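Local coordinates for mandelate racemase/muconate lactonizing enzyme-like protein (Rubrobacter xylanophilus DSM 9941, PDB 2QQ6) that binds magnesium and probably acts as a lyase of the enolase superfamily, related to mandelate racemase and muconate lactonizing enzyme, at residues Gly20-Val25 / Leu35-Pro40; Val11-Ile16 / Ile50-Glu55; Asp251-Val256 / Lys282-Tyr287; Asp171-Thr176 / His218-Ile223; Pro109-Leu114 / Ile369-Glu374. One frame throughout, in Å; residues are numbered along the deposited sequence.

Contact 1 of 5, residues Gly20-Val25 / Leu35-Pro40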
# COMPACT_ATOMS: atom_id res chain seq x y z
N GLY B 20 0.23 -18.59 7.35
CA GLY B 20 -0.57 -18.22 6.21
C GLY B 20 0.31 -18.43 4.99
O GLY B 20 1.53 -18.49 5.13
N PRO B 21 -0.26 -18.59 3.78
CA PRO B 21 0.59 -18.79 2.60
C PRO B 21 1.65 -17.69 2.45
O PRO B 21 1.31 -16.53 2.20
CB PRO B 21 -0.41 -18.79 1.44
CG PRO B 21 -1.63 -18.07 2.02
CD PRO B 21 -1.69 -18.59 3.42
N SER B 22 2.92 -18.05 2.58
CA SER B 22 3.97 -17.06 2.50
C SER B 22 4.96 -17.27 1.37
O SER B 22 5.59 -18.33 1.27
CB SER B 22 4.71 -17.03 3.82
OG SER B 22 3.78 -16.97 4.87
N VAL B 23 5.12 -16.25 0.54
CA VAL B 23 6.06 -16.30 -0.58
C VAL B 23 7.53 -16.32 -0.13
O VAL B 23 7.98 -15.49 0.65
CB VAL B 23 5.84 -15.10 -1.54
CG1 VAL B 23 6.89 -15.13 -2.65
CG2 VAL B 23 4.44 -15.15 -2.12
N LEU B 24 8.27 -17.30 -0.65
CA LEU B 24 9.68 -17.45 -0.35
C LEU B 24 10.47 -16.92 -1.54
O LEU B 24 10.11 -17.17 -2.69
CB LEU B 24 9.99 -18.93 -0.12
CG LEU B 24 10.90 -19.26 1.06
CD1 LEU B 24 10.25 -18.77 2.36
CD2 LEU B 24 11.14 -20.77 1.10
N VAL B 25 11.54 -16.18 -1.27
CA VAL B 25 12.31 -15.61 -2.36
C VAL B 25 13.74 -16.07 -2.35
O VAL B 25 14.41 -16.08 -1.32
CB VAL B 25 12.29 -14.07 -2.33
CG1 VAL B 25 13.15 -13.52 -3.46
CG2 VAL B 25 10.85 -13.58 -2.47
N LEU B 35 18.47 -16.19 0.64
CA LEU B 35 17.10 -16.59 0.94
C LEU B 35 16.31 -15.60 1.81
O LEU B 35 16.80 -15.11 2.82
CB LEU B 35 17.10 -17.97 1.61
CG LEU B 35 15.73 -18.63 1.75
CD1 LEU B 35 15.32 -19.22 0.41
CD2 LEU B 35 15.77 -19.72 2.82
N GLY B 36 15.07 -15.35 1.41
CA GLY B 36 14.20 -14.45 2.16
C GLY B 36 12.74 -14.89 2.14
O GLY B 36 12.31 -15.60 1.23
N GLU B 37 11.98 -14.46 3.15
CA GLU B 37 10.56 -14.81 3.25
C GLU B 37 9.66 -13.58 3.38
O GLU B 37 9.91 -12.70 4.20
CB GLU B 37 10.33 -15.72 4.46
CG GLU B 37 8.94 -16.31 4.52
CD GLU B 37 8.66 -16.94 5.86
OE1 GLU B 37 9.63 -17.22 6.60
OE2 GLU B 37 7.47 -17.17 6.18
N CYS B 38 8.60 -13.53 2.57
CA CYS B 38 7.66 -12.41 2.61
C CYS B 38 6.63 -12.65 3.71
O CYS B 38 6.44 -13.78 4.17
CB CYS B 38 6.92 -12.26 1.28
SG CYS B 38 7.89 -11.63 -0.13
N TYR B 39 5.98 -11.58 4.12
CA TYR B 39 4.93 -11.64 5.13
C TYR B 39 3.69 -12.19 4.42
O TYR B 39 3.52 -12.01 3.21
CB TYR B 39 4.66 -10.24 5.67
CG TYR B 39 3.35 -10.09 6.43
CD1 TYR B 39 3.28 -10.31 7.80
CD2 TYR B 39 2.18 -9.73 5.76
CE1 TYR B 39 2.08 -10.19 8.49
CE2 TYR B 39 0.97 -9.61 6.44
CZ TYR B 39 0.93 -9.84 7.80
OH TYR B 39 -0.26 -9.74 8.47
N PRO B 40 2.83 -12.89 5.15
CA PRO B 40 1.62 -13.44 4.53
C PRO B 40 0.60 -12.35 4.19
O PRO B 40 -0.34 -12.11 4.93
CB PRO B 40 1.11 -14.42 5.57
CG PRO B 40 1.60 -13.81 6.87
CD PRO B 40 3.00 -13.40 6.52

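Contact 2 of 5, residues Val11-Ile16 / Ile50-Glu55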
# COMPACT_ATOMS: atom_id res chain seq x y z
N VAL B 11 16.06 -14.78 -10.24
CA VAL B 11 15.14 -14.47 -9.14
C VAL B 11 13.93 -15.40 -9.17
O VAL B 11 13.12 -15.33 -10.10
CB VAL B 11 14.60 -13.04 -9.22
CG1 VAL B 11 13.63 -12.80 -8.07
CG2 VAL B 11 15.74 -12.05 -9.17
N GLU B 12 13.80 -16.26 -8.17
CA GLU B 12 12.66 -17.16 -8.13
C GLU B 12 11.88 -17.08 -6.82
O GLU B 12 12.42 -16.68 -5.77
CB GLU B 12 13.10 -18.60 -8.40
CG GLU B 12 14.33 -19.04 -7.61
CD GLU B 12 14.73 -20.48 -7.89
OE1 GLU B 12 15.80 -20.90 -7.39
OE2 GLU B 12 13.97 -21.18 -8.60
N THR B 13 10.62 -17.47 -6.89
CA THR B 13 9.72 -17.44 -5.74
C THR B 13 9.22 -18.84 -5.41
O THR B 13 9.60 -19.81 -6.06
CB THR B 13 8.49 -16.52 -6.05
OG1 THR B 13 7.66 -17.15 -7.03
CG2 THR B 13 8.95 -15.18 -6.61
N ALA B 14 8.36 -18.93 -4.40
CA ALA B 14 7.77 -20.19 -3.94
C ALA B 14 6.86 -19.85 -2.76
O ALA B 14 7.25 -19.09 -1.88
CB ALA B 14 8.86 -21.16 -3.50
N ALA B 15 5.65 -20.40 -2.75
CA ALA B 15 4.69 -20.12 -1.67
C ALA B 15 4.46 -21.28 -0.70
O ALA B 15 3.87 -22.30 -1.06
CB ALA B 15 3.36 -19.68 -2.27
N ILE B 16 4.93 -21.12 0.53
CA ILE B 16 4.76 -22.15 1.54
C ILE B 16 3.56 -21.88 2.43
O ILE B 16 2.88 -20.87 2.32
CB ILE B 16 5.99 -22.28 2.47
CG1 ILE B 16 6.29 -20.91 3.12
CG2 ILE B 16 7.18 -22.82 1.71
CD1 ILE B 16 7.37 -20.97 4.18
N ILE B 50 4.34 -9.53 -8.05
CA ILE B 50 5.03 -8.28 -7.77
C ILE B 50 6.52 -8.55 -7.73
O ILE B 50 7.30 -7.90 -8.42
CB ILE B 50 4.60 -7.70 -6.40
CG1 ILE B 50 3.10 -7.39 -6.42
CG2 ILE B 50 5.42 -6.46 -6.07
CD1 ILE B 50 2.55 -7.05 -5.07
N VAL B 51 6.90 -9.54 -6.94
CA VAL B 51 8.29 -9.93 -6.81
C VAL B 51 8.90 -10.25 -8.17
O VAL B 51 9.99 -9.78 -8.50
CB VAL B 51 8.43 -11.18 -5.93
CG1 VAL B 51 9.87 -11.67 -5.93
CG2 VAL B 51 7.98 -10.88 -4.51
N MSE B 52 8.19 -11.04 -8.96
CA MSE B 52 8.68 -11.45 -10.27
C MSE B 52 8.84 -10.26 -11.21
O MSE B 52 9.88 -10.12 -11.88
CB MSE B 52 7.74 -12.51 -10.87
CG MSE B 52 8.49 -13.72 -11.43
SE MSE B 52 9.85 -14.40 -10.14
CE MSE B 52 11.36 -13.20 -10.58
N ASN B 53 7.82 -9.39 -11.24
CA ASN B 53 7.81 -8.18 -12.08
C ASN B 53 9.03 -7.33 -11.77
O ASN B 53 9.40 -6.45 -12.55
CB ASN B 53 6.53 -7.38 -11.80
CG ASN B 53 6.53 -6.00 -12.46
OD1 ASN B 53 7.26 -5.11 -12.05
ND2 ASN B 53 5.70 -5.83 -13.48
N MSE B 54 9.66 -7.63 -10.64
CA MSE B 54 10.83 -6.92 -10.17
C MSE B 54 12.17 -7.39 -10.71
O MSE B 54 13.18 -6.72 -10.52
CB MSE B 54 10.87 -6.98 -8.65
CG MSE B 54 9.97 -5.98 -7.96
SE MSE B 54 10.63 -4.17 -8.27
CE MSE B 54 9.29 -3.61 -9.61
N GLU B 55 12.19 -8.54 -11.37
CA GLU B 55 13.44 -9.09 -11.87
C GLU B 55 14.21 -8.25 -12.90
O GLU B 55 15.44 -8.14 -12.82
CB GLU B 55 13.19 -10.50 -12.43
CG GLU B 55 14.44 -11.28 -12.84
CD GLU B 55 14.18 -12.78 -12.97
OE1 GLU B 55 13.16 -13.15 -13.59
OE2 GLU B 55 14.99 -13.58 -12.45

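Contact 3 of 5, residues Asp251-Val256 / Lys282-Tyr287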
# COMPACT_ATOMS: atom_id res chain seq x y z
N ASP B 251 -3.56 9.99 15.16
CA ASP B 251 -3.91 11.00 16.13
C ASP B 251 -4.81 10.34 17.15
O ASP B 251 -4.74 10.63 18.35
CB ASP B 251 -4.64 12.16 15.45
CG ASP B 251 -3.69 13.08 14.70
OD1 ASP B 251 -4.17 14.08 14.11
OD2 ASP B 251 -2.47 12.80 14.69
N ALA B 252 -5.66 9.45 16.66
CA ALA B 252 -6.61 8.74 17.51
C ALA B 252 -5.85 7.84 18.49
O ALA B 252 -6.13 7.85 19.70
CB ALA B 252 -7.55 7.92 16.66
N LEU B 253 -4.91 7.07 17.94
CA LEU B 253 -4.10 6.17 18.75
C LEU B 253 -3.39 6.98 19.80
O LEU B 253 -3.26 6.55 20.95
CB LEU B 253 -3.07 5.46 17.87
CG LEU B 253 -2.12 4.52 18.60
CD1 LEU B 253 -2.87 3.36 19.21
CD2 LEU B 253 -1.10 4.02 17.62
N ALA B 254 -2.94 8.17 19.41
CA ALA B 254 -2.24 9.07 20.32
C ALA B 254 -3.18 9.62 21.39
O ALA B 254 -2.80 9.79 22.55
CB ALA B 254 -1.61 10.20 19.54
N GLU B 255 -4.43 9.88 21.01
CA GLU B 255 -5.40 10.40 21.95
C GLU B 255 -5.67 9.37 23.02
O GLU B 255 -5.87 9.70 24.19
CB GLU B 255 -6.70 10.78 21.24
CG GLU B 255 -7.71 11.45 22.18
CD GLU B 255 -8.97 11.90 21.48
OE1 GLU B 255 -8.88 12.84 20.66
OE2 GLU B 255 -10.05 11.32 21.74
N VAL B 256 -5.68 8.10 22.62
CA VAL B 256 -5.89 7.03 23.58
C VAL B 256 -4.71 6.92 24.54
O VAL B 256 -4.89 6.77 25.75
CB VAL B 256 -6.08 5.67 22.85
CG1 VAL B 256 -6.17 4.54 23.87
CG2 VAL B 256 -7.34 5.69 22.01
N LYS B 282 3.84 12.14 16.42
CA LYS B 282 2.65 12.31 17.24
C LYS B 282 2.82 11.78 18.66
O LYS B 282 1.94 11.96 19.49
CB LYS B 282 1.45 11.62 16.61
CG LYS B 282 0.78 12.37 15.47
CD LYS B 282 1.29 11.92 14.11
CE LYS B 282 0.23 12.09 13.05
NZ LYS B 282 -0.32 13.47 13.03
N ARG B 283 3.94 11.12 18.94
CA ARG B 283 4.18 10.54 20.27
C ARG B 283 3.01 9.61 20.60
O ARG B 283 2.39 9.72 21.66
CB ARG B 283 4.24 11.63 21.34
CG ARG B 283 5.20 12.78 21.10
CD ARG B 283 4.87 13.92 22.06
NE ARG B 283 3.43 14.23 22.05
CZ ARG B 283 2.84 15.23 22.72
NH1 ARG B 283 3.56 16.06 23.48
NH2 ARG B 283 1.52 15.40 22.63
N ALA B 284 2.71 8.68 19.70
CA ALA B 284 1.58 7.78 19.88
C ALA B 284 1.84 6.41 20.48
O ALA B 284 0.90 5.70 20.80
CB ALA B 284 0.85 7.61 18.55
N VAL B 285 3.11 6.04 20.65
CA VAL B 285 3.43 4.72 21.18
C VAL B 285 4.41 4.68 22.31
O VAL B 285 5.28 5.53 22.43
CB VAL B 285 4.03 3.81 20.10
CG1 VAL B 285 3.06 3.63 18.97
CG2 VAL B 285 5.32 4.40 19.60
N ASP B 286 4.27 3.65 23.13
CA ASP B 286 5.18 3.42 24.23
C ASP B 286 6.18 2.43 23.64
O ASP B 286 7.35 2.44 23.98
CB ASP B 286 4.46 2.81 25.42
CG ASP B 286 3.75 3.85 26.26
OD1 ASP B 286 4.39 4.39 27.19
OD2 ASP B 286 2.56 4.13 25.98
N TYR B 287 5.67 1.58 22.75
CA TYR B 287 6.46 0.56 22.06
C TYR B 287 6.17 0.62 20.58
O TYR B 287 5.12 1.11 20.16
CB TYR B 287 6.10 -0.84 22.52
CG TYR B 287 6.57 -1.21 23.89
CD1 TYR B 287 5.90 -0.76 25.03
CD2 TYR B 287 7.69 -2.01 24.06
CE1 TYR B 287 6.33 -1.11 26.29
CE2 TYR B 287 8.13 -2.36 25.32
CZ TYR B 287 7.45 -1.90 26.42
OH TYR B 287 7.91 -2.23 27.67

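Contact 4 of 5, residues Asp171-Thr176 / His218-Ile223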
# COMPACT_ATOMS: atom_id res chain seq x y z
N ASP B 171 -5.39 -12.15 22.72
CA ASP B 171 -6.44 -11.38 22.04
C ASP B 171 -7.63 -11.16 22.94
O ASP B 171 -7.84 -11.92 23.88
CB ASP B 171 -6.94 -12.10 20.79
CG ASP B 171 -5.87 -12.26 19.74
OD1 ASP B 171 -4.94 -11.42 19.71
OD2 ASP B 171 -5.99 -13.20 18.93
N VAL B 172 -8.43 -10.14 22.64
CA VAL B 172 -9.61 -9.84 23.43
C VAL B 172 -10.74 -9.23 22.61
O VAL B 172 -11.65 -8.61 23.16
CB VAL B 172 -9.29 -8.90 24.61
CG1 VAL B 172 -8.29 -9.55 25.53
CG2 VAL B 172 -8.76 -7.58 24.11
N ASP B 173 -10.68 -9.43 21.29
CA ASP B 173 -11.71 -8.91 20.39
C ASP B 173 -12.55 -10.04 19.75
O ASP B 173 -12.02 -11.05 19.28
CB ASP B 173 -11.08 -8.03 19.29
CG ASP B 173 -10.15 -8.80 18.35
OD1 ASP B 173 -9.15 -9.35 18.83
OD2 ASP B 173 -10.41 -8.83 17.13
N ASP B 174 -13.86 -9.84 19.74
CA ASP B 174 -14.79 -10.81 19.17
C ASP B 174 -15.92 -10.03 18.49
O ASP B 174 -17.08 -10.11 18.89
CB ASP B 174 -15.33 -11.72 20.29
CG ASP B 174 -15.96 -12.99 19.76
OD1 ASP B 174 -15.71 -13.35 18.59
OD2 ASP B 174 -16.69 -13.65 20.53
N ILE B 175 -15.55 -9.27 17.45
CA ILE B 175 -16.49 -8.45 16.69
C ILE B 175 -17.61 -9.26 16.02
O ILE B 175 -18.69 -8.74 15.70
CB ILE B 175 -15.72 -7.62 15.61
CG1 ILE B 175 -15.04 -6.42 16.26
CG2 ILE B 175 -16.67 -7.08 14.55
CD1 ILE B 175 -14.11 -6.77 17.38
N THR B 176 -17.34 -10.55 15.83
CA THR B 176 -18.29 -11.45 15.21
C THR B 176 -18.95 -12.30 16.28
O THR B 176 -19.69 -13.23 15.98
CB THR B 176 -17.58 -12.38 14.24
OG1 THR B 176 -16.64 -13.18 14.96
CG2 THR B 176 -16.84 -11.59 13.19
N HIS B 218 -6.52 -5.86 17.94
CA HIS B 218 -6.65 -5.90 16.49
C HIS B 218 -7.32 -4.67 15.90
O HIS B 218 -8.01 -4.76 14.89
CB HIS B 218 -7.38 -7.18 16.07
CG HIS B 218 -6.53 -8.41 16.23
ND1 HIS B 218 -6.94 -9.50 16.97
CD2 HIS B 218 -5.27 -8.68 15.82
CE1 HIS B 218 -5.96 -10.38 17.01
NE2 HIS B 218 -4.94 -9.91 16.32
N GLY B 219 -7.09 -3.53 16.55
CA GLY B 219 -7.63 -2.24 16.16
C GLY B 219 -9.02 -2.25 15.56
O GLY B 219 -9.18 -2.07 14.36
N ARG B 220 -10.03 -2.42 16.41
CA ARG B 220 -11.41 -2.48 15.93
C ARG B 220 -12.35 -1.51 16.63
O ARG B 220 -13.55 -1.54 16.34
CB ARG B 220 -12.00 -3.88 16.16
CG ARG B 220 -11.07 -5.06 16.02
CD ARG B 220 -11.02 -5.60 14.61
NE ARG B 220 -10.38 -6.90 14.59
CZ ARG B 220 -10.14 -7.60 13.49
NH1 ARG B 220 -10.49 -7.11 12.30
NH2 ARG B 220 -9.55 -8.78 13.57
N PHE B 221 -11.86 -0.66 17.53
CA PHE B 221 -12.78 0.20 18.27
C PHE B 221 -12.68 1.71 18.21
O PHE B 221 -11.64 2.28 17.88
CB PHE B 221 -12.79 -0.24 19.72
CG PHE B 221 -12.71 -1.72 19.87
CD1 PHE B 221 -11.48 -2.38 19.77
CD2 PHE B 221 -13.87 -2.48 20.03
CE1 PHE B 221 -11.42 -3.76 19.83
CE2 PHE B 221 -13.81 -3.87 20.08
CZ PHE B 221 -12.59 -4.51 19.98
N ASP B 222 -13.80 2.34 18.54
CA ASP B 222 -13.94 3.79 18.57
C ASP B 222 -13.27 4.37 19.80
O ASP B 222 -12.91 3.66 20.74
CB ASP B 222 -15.42 4.19 18.57
CG ASP B 222 -16.18 3.59 19.73
OD1 ASP B 222 -15.56 3.31 20.78
OD2 ASP B 222 -17.41 3.40 19.60
N ILE B 223 -13.13 5.69 19.80
CA ILE B 223 -12.49 6.38 20.89
C ILE B 223 -13.03 5.99 22.27
O ILE B 223 -12.25 5.58 23.14
CB ILE B 223 -12.59 7.92 20.68
CG1 ILE B 223 -11.58 8.35 19.61
CG2 ILE B 223 -12.32 8.65 21.98
CD1 ILE B 223 -10.14 8.13 20.03

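Contact 5 of 5, residues Pro109-Leu114 / Ile369-Glu374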
# COMPACT_ATOMS: atom_id res chain seq x y z
N PRO B 109 28.16 -13.12 9.01
CA PRO B 109 26.74 -13.19 9.38
C PRO B 109 26.10 -11.84 9.07
O PRO B 109 26.78 -10.82 9.06
CB PRO B 109 26.79 -13.53 10.87
CG PRO B 109 28.11 -12.97 11.32
CD PRO B 109 29.03 -13.33 10.18
N VAL B 110 24.80 -11.85 8.80
CA VAL B 110 24.09 -10.62 8.46
C VAL B 110 24.18 -9.49 9.48
O VAL B 110 24.42 -8.34 9.09
CB VAL B 110 22.61 -10.91 8.13
CG1 VAL B 110 21.69 -9.99 8.92
CG2 VAL B 110 22.38 -10.73 6.65
N TYR B 111 23.98 -9.77 10.76
CA TYR B 111 24.06 -8.70 11.75
C TYR B 111 25.40 -7.95 11.67
O TYR B 111 25.48 -6.77 12.02
CB TYR B 111 23.82 -9.25 13.18
CG TYR B 111 24.78 -10.30 13.67
CD1 TYR B 111 26.07 -9.97 14.08
CD2 TYR B 111 24.39 -11.63 13.77
CE1 TYR B 111 26.95 -10.94 14.58
CE2 TYR B 111 25.25 -12.62 14.27
CZ TYR B 111 26.53 -12.27 14.68
OH TYR B 111 27.37 -13.23 15.20
N ARG B 112 26.44 -8.63 11.19
CA ARG B 112 27.74 -7.99 11.05
C ARG B 112 27.80 -7.12 9.80
O ARG B 112 28.84 -6.55 9.45
CB ARG B 112 28.86 -9.04 11.04
CG ARG B 112 29.25 -9.56 12.42
CD ARG B 112 30.59 -10.29 12.37
NE ARG B 112 30.94 -10.92 13.64
CZ ARG B 112 31.07 -10.27 14.80
NH1 ARG B 112 30.89 -8.96 14.85
NH2 ARG B 112 31.40 -10.94 15.91
N LEU B 113 26.68 -7.03 9.10
CA LEU B 113 26.60 -6.19 7.92
C LEU B 113 25.69 -5.03 8.30
O LEU B 113 25.71 -3.97 7.67
CB LEU B 113 26.02 -6.97 6.74
CG LEU B 113 26.99 -7.82 5.93
CD1 LEU B 113 26.22 -8.59 4.89
CD2 LEU B 113 28.02 -6.95 5.25
N LEU B 114 24.91 -5.24 9.36
CA LEU B 114 23.98 -4.23 9.85
C LEU B 114 24.58 -3.41 10.99
O LEU B 114 23.86 -2.89 11.84
CB LEU B 114 22.69 -4.90 10.31
CG LEU B 114 21.94 -5.62 9.19
CD1 LEU B 114 20.68 -6.28 9.73
CD2 LEU B 114 21.59 -4.62 8.09
N ILE B 369 16.50 -17.11 20.85
CA ILE B 369 17.09 -17.57 19.60
C ILE B 369 18.55 -17.15 19.70
O ILE B 369 18.83 -15.97 19.91
CB ILE B 369 16.45 -16.92 18.37
CG1 ILE B 369 15.05 -17.51 18.15
CG2 ILE B 369 17.32 -17.15 17.14
CD1 ILE B 369 14.43 -17.14 16.81
N GLU B 370 19.47 -18.11 19.59
CA GLU B 370 20.90 -17.83 19.67
C GLU B 370 21.42 -17.64 18.26
O GLU B 370 21.07 -18.40 17.36
CB GLU B 370 21.61 -19.02 20.31
CG GLU B 370 22.96 -18.70 20.94
CD GLU B 370 22.81 -17.99 22.28
OE1 GLU B 370 22.08 -18.51 23.16
OE2 GLU B 370 23.42 -16.91 22.45
N LEU B 371 22.26 -16.63 18.06
CA LEU B 371 22.78 -16.39 16.73
C LEU B 371 24.24 -16.71 16.52
O LEU B 371 25.13 -16.31 17.28
CB LEU B 371 22.48 -14.95 16.28
CG LEU B 371 21.24 -14.85 15.37
CD1 LEU B 371 21.08 -13.44 14.81
CD2 LEU B 371 21.40 -15.85 14.22
N THR B 372 24.46 -17.46 15.45
CA THR B 372 25.76 -17.95 15.01
C THR B 372 26.57 -16.90 14.28
O THR B 372 26.10 -15.79 14.04
CB THR B 372 25.57 -19.15 14.06
OG1 THR B 372 26.71 -19.26 13.20
CG2 THR B 372 24.30 -18.96 13.21
N GLU B 373 27.80 -17.27 13.93
CA GLU B 373 28.69 -16.40 13.17
C GLU B 373 28.76 -16.89 11.72
O GLU B 373 29.59 -16.45 10.92
CB GLU B 373 30.09 -16.37 13.81
CG GLU B 373 30.09 -15.76 15.20
CD GLU B 373 31.37 -15.00 15.53
OE1 GLU B 373 32.46 -15.62 15.49
OE2 GLU B 373 31.29 -13.79 15.83
N GLU B 374 27.87 -17.81 11.39
CA GLU B 374 27.81 -18.34 10.04
C GLU B 374 27.33 -17.25 9.10
O GLU B 374 26.30 -16.61 9.36
CB GLU B 374 26.88 -19.54 9.99
CG GLU B 374 27.40 -20.73 10.78
CD GLU B 374 28.73 -21.24 10.24
OE1 GLU B 374 28.72 -21.89 9.18
OE2 GLU B 374 29.78 -20.97 10.88

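Contact 1 of 5, residues Gly20-Val25 / Leu35-Pro40
V25 and G36 form the tight end of this antiparallel hairpin, exchanging two backbone bonds: V25 N gives to G36 O at 2.7 Å and G36 N to V25 O at 2.9 Å. A third, from C38 N to V23 O (2.8 Å), is almost straight at 172°. Between these rungs lies the non-hydrogen-bonded pair L24–E37. With its CG anti to the backbone N (chi1 -171°) and the rest extended, E37 leans toward S22, and L24 CD1 crosses its methylenes, 3.5 Å from E37 CG. E37 can thus be apolar at its stem and polar at its tip, where OE1 accepts from S322 OG and G325 N. On the face of V23 and V25, C38 fits as a small apolar side chain, with C38 CB 4.1 Å from V23 CB; I47 of helix 44-53 packs on both V23 and C38, and A44 on V23. The other end is looser and partly exposed: P40 rests on the backbone of G20 and P21, with P40 CB 3.8 Å from S22 OG. S22 OG donates back to G20 O (2.7 Å) from above the carbonyl plane. Backbone bonds thus set the register, side chains pack on both faces, and a buried carboxylate ties the hairpin to the barrel domain.

Contact 2 of 5, residues Val11-Ile16 / Ile50-Glu55
E55 reaches V11 because its CG lies anti to its own backbone nitrogen (chi1 -173°) and the chain beyond is extended, which brings the carboxylate to V11 N. E55 OE2 accepts from V11 N at 2.7 Å, met nearly head-on to its C-O bond, but the hydrogen bond is bent, with 131° at the hydrogen. The methylene stem of E55 slides past the valine in the reverse direction, E55 CG lying 4.0 Å from V11 CG2. Deeper in, T13 puts its methyl anti to the carbonyl carbon (chi1 70° for OG1), which points CG2 at the helix. There T13 CG2 touches V51 CG1 and the selenium of selenomethionine M52, both at 3.7 Å. A beta-branched threonine suits this place: its methyl joins the apolar layer while OG1 makes a weak hydrogen bond to H48 ND1 one turn earlier. M52 bends at chi2 and chi3 to lie against the strand, though the place of its terminal CE is doubtful. V51 continues inward onto A90 and I94 of helix 86-106. Strand 10-17, outermost in its sheet within the chain, and helix 44-53 thus pack as sheet and helix in the alpha+beta capping domain that precedes the barrel in the enolase superfamily.

Contact 3 of 5, residues Asp251-Val256 / Lys282-Tyr287
D251 and K282 form a salt bridge between helix 250-257 and the turn that ends helix 272-282. K282 NZ sits 2.8 Å from D251 OD2, which accepts through its syn lone pair, on the side of OD1. The lysine reaches it by bending at chi2 (95°) and again at chi4, and the two side chains cross at a slant. Both residues are partly exposed, as suits charges at the edge of the contact, and D251 OD1 also has a long, weak ion pair with R277 of the second subunit. At the far end of the helix, D286 makes another salt bridge, to R257.

The apolar contacts lie inside the D251–K282 bridge. A254 CB packs on A284 CB at 3.7 Å, and the backbones come near enough here (CA atoms 4.1 Å apart) that a methyl on each side suits the place well. L253 has CG anti to its nitrogen, which carries CD2 across to A284 CB (4.2 Å) and V285 CG1 (4.4 Å). From there L253 continues onto I264 and A266 of strand 264-266.

Backbone geometry sets up the turn: R283, with positive phi, completes a Schellman motif that stops the helix and swings A284 against A254 before the chain enters strand 287-288. The chemistry is therefore divided: small methyls let the helix and the turn lie close, and a partly exposed ion pair lies beside them.

Contact 4 of 5, residues Asp171-Thr176 / His218-Ile223
D173 and H218 face each other at the C-terminal mouth of the TIM barrel, in the loops after strands 167-171 and 212-216, beside the magnesium site. Their side chains cross at about a right angle, and carboxylate and imidazole planes are 64° apart. H218 ND1 donates to D173 OD1 at 2.9 Å; the oxygen lies at the ring edge, near the ring plane, and is met on its syn side, with H218 ND1 26° out of the carboxylate plane. Because CG of D173 sits between its backbone N and carbonyl carbon (chi1 65°), the carboxylate is turned toward H218.

The second oxygen takes R220. R220 NE forms a salt bridge with D173 OD2 at 3.2 Å, approaching from above the carboxylate plane. One aspartate thus holds two partners through separate oxygens, while A136 O accepts from R220 NH2 and so fixes the far end of the guanidinium.

Around this polar centre, I175 CD1 lies across the R220 stem, 3.7 Å from R220 CG, and meets F221 CZ at 3.8 Å. The F221 ring edge meets D173 CB, at the base of the carboxylate, and R220 CB lies over one face of that ring. On the metal side, D216, a magnesium ligand, accepts from H218 N, and the ring of F79 of the second subunit meets that of H218 almost perpendicularly. D171, itself hydrogen-bonded through OD2 to H139, brings its OD1 to 3.1 Å from H218 CE1.

Contact 5 of 5, residues Pro109-Leu114 / Ile369-Glu374
Y111 and T372 join the capping domain to the tail of the barrel, the tyrosine reaching an ST turn that follows strand 368-370. Y111 CG sits between the backbone N and the carbonyl carbon (chi1 60°), which turns the ring toward T372. Y111 OH donates to T372 O at 3.1 Å, and it stands well above the carbonyl plane, 49° out of it. The same oxygen lies at the edge of the Y111 ring. Beside it, Y111 CD2 touches L371 CD1 at 3.9 Å, the two side chains sliding past each other in opposite directions. Tyrosine suits the place: its ring lies in the buried layer while its hydroxyl reaches a backbone carbonyl.

On the exposed side, R112 NH2 bridges to E373 OE2 at 2.9 Å. The oxygen lies at the guanidinium edge, close to its plane, but the carboxylate itself is turned 71° from it. E373 bends at chi2 to reach this position, and its OE2 is also held by R120, so two arginines converge on one carboxylate oxygen. P109 lies against the turn, with P109 CD 3.3 Å from E373 O.

A second layer positions these groups. The Y111 ring meets that of H331, on helix 323-334, with the two planes not far from parallel, and L371 rests on the same histidine. Backbone bonds from L371 to R120 and from I369 to V122 carry the strand alongside strand 121-127. Within the turn itself, T372 OG1 accepts from E374 N at 2.6 Å, which closes the ST turn.

In the fold
Contacts 1 and 2 belong to the N-terminal capping domain. They share its three-stranded antiparallel sheet, with centres 10 Å apart, and contact 1 is nested within the loop that contact 2 closes. A backbone bond from S22 N to I16 O joins them. Contacts 4 and 3 follow in that order along the barrel; their centres are 17 Å apart and they meet where I223 packs on helix 250-257. Contact 5 spans both domains, closing a long loop that encloses contacts 3 and 4, and its centre lies 38 Å from that of contact 4. Contact 4 borders the magnesium site of D216, E242 and E268, and the second subunit adds F79 there, so the active-site region is probably built from both subunits.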